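Local coordinates for protein FACT complex subunit (Chaetomium thermophilum var. thermophilum, PDB 4KHB) that probably acts, as the Spt16 subunit of the histone chaperone FACT, in reorganising nucleosomes during transcription, replication and repair, this chain being its PH-like heterodimerisation domain, at residues R67-S72 with V93-F98. Sequence-based numbering, arbitrary orientation.
Sequences RINFLS and VRSLTF
The Phe70 ring turns its CE2 edge to the gap between Val93 and Leu96 of the neighbouring strand, CE2 lying 3.9 Å from Val93 CG1 and equally far from Leu96 CG. With CG anti to its own carbonyl carbon (chi1 -64°), the ring lies alongside Val93; the Arg94–Ser95 peptide borders the ring edge, and Ile68 CG2 lies over one face, toward the rim. Phe47 meets the same ring with its plane inclined by about 50°. On the same side of the sheet, Ile68 and Leu96 lie alongside each other, their CD1 atoms 4.2 Å apart, and reach Ile36 and Leu38 of strand 35-40. Two antiparallel strands bring these groups together: Ile68 N donates to Leu96 O at 3.2 Å, almost straight (165°), with a weak return bond from Leu96 N to Ile68 O. Phe70 N donates to Arg94 O over a shorter 2.7 Å, from a position tilted out of the carbonyl plane. The other side is polar. Thr97 OG1 sits 3.7 Å from Arg67 CD, while bends in the Arg67 chain carry its guanidinium toward Ser95, whose OG lies at the edge of that group. Asn69 OD1 stands 3.5 Å above the guanidinium plane, toward its rim, and touches Ser95 CB; Asn69 ND2 is hydrogen-bonded to Asn54 OD1 of the adjoining strand. Past the strand end, Ser72 OG rests against the Arg94 chain, 3.4 Å from CG. Arg94 NH2 is hydrogen-bonded to Pro73 O and NH1 forms a salt bridge with Glu147 of the Pob3N chain. Strand 91-100, outermost within this chain, also pairs antiparallel with a Pob3N strand, so the sheet runs on across the heterodimer. An apolar side facing a second antiparallel sheet, with helix 103-121 following the last strand, is characteristic of a PH-like domain.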
ATOM      1  N   ARG A  67     -15.875   4.012   5.511  1.00 18.15           N
ATOM      2  CA  ARG A  67     -15.568   2.634   5.872  1.00 18.33           C
ATOM      3  C   ARG A  67     -16.071   1.640   4.839  1.00 13.16           C
ATOM      4  O   ARG A  67     -17.267   1.582   4.540  1.00 17.11           O
ATOM      5  CB  ARG A  67     -16.103   2.279   7.259  1.00 17.73           C
ATOM      6  CG  ARG A  67     -16.280   0.782   7.467  1.00 22.43           C
ATOM      7  CD  ARG A  67     -15.816   0.355   8.841  1.00 25.99           C
ATOM      8  NE  ARG A  67     -16.933   0.053   9.729  1.00 42.97           N
ATOM      9  CZ  ARG A  67     -16.904  -0.883  10.672  1.00 49.44           C
ATOM     10  NH1 ARG A  67     -15.817  -1.625  10.839  1.00 40.94           N
ATOM     11  NH2 ARG A  67     -17.965  -1.086  11.440  1.00 52.64           N
ATOM     12  N   ILE A  68     -15.140   0.870   4.285  1.00 15.12           N
ATOM     13  CA  ILE A  68     -15.479  -0.176   3.336  1.00 13.90           C
ATOM     14  C   ILE A  68     -15.375  -1.546   4.005  1.00 14.61           C
ATOM     15  O   ILE A  68     -14.301  -1.931   4.477  1.00 12.66           O
ATOM     16  CB  ILE A  68     -14.552  -0.122   2.107  1.00 10.77           C
ATOM     17  CG1 ILE A  68     -14.678   1.236   1.408  1.00 12.25           C
ATOM     18  CG2 ILE A  68     -14.876  -1.251   1.143  1.00  8.10           C
ATOM     19  CD1 ILE A  68     -13.516   1.578   0.496  1.00 13.38           C
ATOM     20  N   ASN A  69     -16.488  -2.274   4.054  1.00 12.42           N
ATOM     21  CA  ASN A  69     -16.491  -3.632   4.595  1.00 14.59           C
ATOM     22  C   ASN A  69     -16.436  -4.675   3.489  1.00 13.33           C
ATOM     23  O   ASN A  69     -17.129  -4.557   2.476  1.00 15.29           O
ATOM     24  CB  ASN A  69     -17.702  -3.876   5.508  1.00 14.30           C
ATOM     25  CG  ASN A  69     -17.669  -3.022   6.762  1.00 23.15           C
ATOM     26  OD1 ASN A  69     -16.872  -3.264   7.669  1.00 25.86           O
ATOM     27  ND2 ASN A  69     -18.542  -2.027   6.824  1.00 25.44           N
ATOM     28  N   PHE A  70     -15.607  -5.693   3.685  1.00 12.45           N
ATOM     29  CA  PHE A  70     -15.406  -6.709   2.663  1.00 13.60           C
ATOM     30  C   PHE A  70     -16.132  -8.011   2.997  1.00 16.91           C
ATOM     31  O   PHE A  70     -16.479  -8.257   4.153  1.00 17.67           O
ATOM     32  CB  PHE A  70     -13.910  -6.970   2.507  1.00 13.32           C
ATOM     33  CG  PHE A  70     -13.141  -5.784   2.000  1.00 13.02           C
ATOM     34  CD1 PHE A  70     -13.004  -5.569   0.641  1.00  8.01           C
ATOM     35  CD2 PHE A  70     -12.553  -4.887   2.881  1.00 13.04           C
ATOM     36  CE1 PHE A  70     -12.297  -4.483   0.160  1.00  7.84           C
ATOM     37  CE2 PHE A  70     -11.844  -3.794   2.408  1.00 13.07           C
ATOM     38  CZ  PHE A  70     -11.716  -3.593   1.046  1.00 11.10           C
ATOM     39  N   LEU A  71     -16.348  -8.849   1.986  1.00 15.30           N
ATOM     40  CA  LEU A  71     -16.956 -10.157   2.204  1.00 16.72           C
ATOM     41  C   LEU A  71     -15.925 -11.158   2.711  1.00 15.73           C
ATOM     42  O   LEU A  71     -14.875 -11.358   2.093  1.00 15.39           O
ATOM     43  CB  LEU A  71     -17.624 -10.661   0.922  1.00 14.70           C
ATOM     44  CG  LEU A  71     -18.794  -9.799   0.445  1.00 16.05           C
ATOM     45  CD1 LEU A  71     -19.164 -10.103  -0.997  1.00 11.81           C
ATOM     46  CD2 LEU A  71     -19.988 -10.000   1.358  1.00 16.77           C
ATOM     47  N   SER A  72     -16.231 -11.768   3.851  1.00 17.18           N
ATOM     48  CA  SER A  72     -15.335 -12.709   4.506  1.00 23.85           C
ATOM     49  C   SER A  72     -16.172 -13.675   5.328  1.00 31.80           C
ATOM     50  O   SER A  72     -17.340 -13.398   5.603  1.00 29.18           O
ATOM     51  CB  SER A  72     -14.352 -11.961   5.413  1.00 27.08           C
ATOM     52  OG  SER A  72     -14.914 -10.745   5.878  1.00 36.94           O
ATOM     53  N   VAL A  93      -8.948  -9.559   4.193  1.00  8.76           N
ATOM     54  CA  VAL A  93      -9.087  -8.167   4.595  1.00  9.67           C
ATOM     55  C   VAL A  93     -10.567  -7.995   4.905  1.00 11.45           C
ATOM     56  O   VAL A  93     -11.406  -8.228   4.032  1.00 14.15           O
ATOM     57  CB  VAL A  93      -8.663  -7.195   3.469  1.00 10.98           C
ATOM     58  CG1 VAL A  93      -8.779  -5.749   3.930  1.00 10.86           C
ATOM     59  CG2 VAL A  93      -7.247  -7.493   3.007  1.00  4.54           C
ATOM     60  N   ARG A  94     -10.893  -7.605   6.138  1.00 12.70           N
ATOM     61  CA  ARG A  94     -12.291  -7.487   6.546  1.00 12.42           C
ATOM     62  C   ARG A  94     -12.816  -6.081   6.285  1.00 15.49           C
ATOM     63  O   ARG A  94     -13.918  -5.906   5.759  1.00 19.04           O
ATOM     64  CB  ARG A  94     -12.460  -7.822   8.033  1.00 21.38           C
ATOM     65  CG  ARG A  94     -13.660  -8.710   8.340  1.00 28.60           C
ATOM     66  CD  ARG A  94     -13.314  -9.801   9.333  1.00 32.45           C
ATOM     67  NE  ARG A  94     -14.346 -10.833   9.423  1.00 36.85           N
ATOM     68  CZ  ARG A  94     -14.708 -11.413  10.563  1.00 39.53           C
ATOM     69  NH1 ARG A  94     -14.156 -11.022  11.704  1.00 26.57           N
ATOM     70  NH2 ARG A  94     -15.650 -12.348  10.576  1.00 43.25           N
ATOM     71  N   SER A  95     -12.015  -5.082   6.654  1.00 11.80           N
ATOM     72  CA  SER A  95     -12.389  -3.689   6.440  1.00 14.97           C
ATOM     73  C   SER A  95     -11.190  -2.750   6.513  1.00 13.98           C
ATOM     74  O   SER A  95     -10.143  -3.100   7.064  1.00 16.27           O
ATOM     75  CB  SER A  95     -13.438  -3.253   7.466  1.00 17.72           C
ATOM     76  OG  SER A  95     -12.874  -3.169   8.764  1.00 22.64           O
ATOM     77  N   LEU A  96     -11.355  -1.559   5.944  1.00 14.17           N
ATOM     78  CA  LEU A  96     -10.403  -0.468   6.127  1.00 20.87           C
ATOM     79  C   LEU A  96     -11.138   0.870   6.180  1.00 20.46           C
ATOM     80  O   LEU A  96     -12.194   1.034   5.560  1.00 16.85           O
ATOM     81  CB  LEU A  96      -9.314  -0.475   5.048  1.00 21.44           C
ATOM     82  CG  LEU A  96      -9.656  -0.844   3.608  1.00 24.48           C
ATOM     83  CD1 LEU A  96     -10.328   0.316   2.912  1.00 25.70           C
ATOM     84  CD2 LEU A  96      -8.399  -1.272   2.865  1.00 16.27           C
ATOM     85  N   THR A  97     -10.575   1.825   6.914  1.00 19.58           N
ATOM     86  CA  THR A  97     -11.212   3.126   7.093  1.00 18.87           C
ATOM     87  C   THR A  97     -10.297   4.275   6.677  1.00 14.98           C
ATOM     88  O   THR A  97      -9.122   4.320   7.052  1.00 15.23           O
ATOM     89  CB  THR A  97     -11.678   3.329   8.560  1.00 21.27           C
ATOM     90  OG1 THR A  97     -12.749   2.423   8.858  1.00 18.40           O
ATOM     91  CG2 THR A  97     -12.158   4.756   8.792  1.00 17.30           C
ATOM     92  N   PHE A  98     -10.839   5.192   5.883  1.00 16.95           N
ATOM     93  CA  PHE A  98     -10.124   6.404   5.509  1.00 22.33           C
ATOM     94  C   PHE A  98     -10.811   7.608   6.130  1.00 21.07           C
ATOM     95  O   PHE A  98     -11.991   7.543   6.492  1.00 20.38           O
ATOM     96  CB  PHE A  98     -10.080   6.586   3.989  1.00 19.34           C
ATOM     97  CG  PHE A  98      -9.264   5.557   3.265  1.00 13.03           C
ATOM     98  CD1 PHE A  98      -9.845   4.392   2.789  1.00 12.05           C
ATOM     99  CD2 PHE A  98      -7.912   5.774   3.032  1.00 19.69           C
ATOM    100  CE1 PHE A  98      -9.088   3.453   2.110  1.00 13.25           C
ATOM    101  CE2 PHE A  98      -7.149   4.841   2.355  1.00 12.15           C
ATOM    102  CZ  PHE A  98      -7.738   3.677   1.893  1.00 13.27           C
TER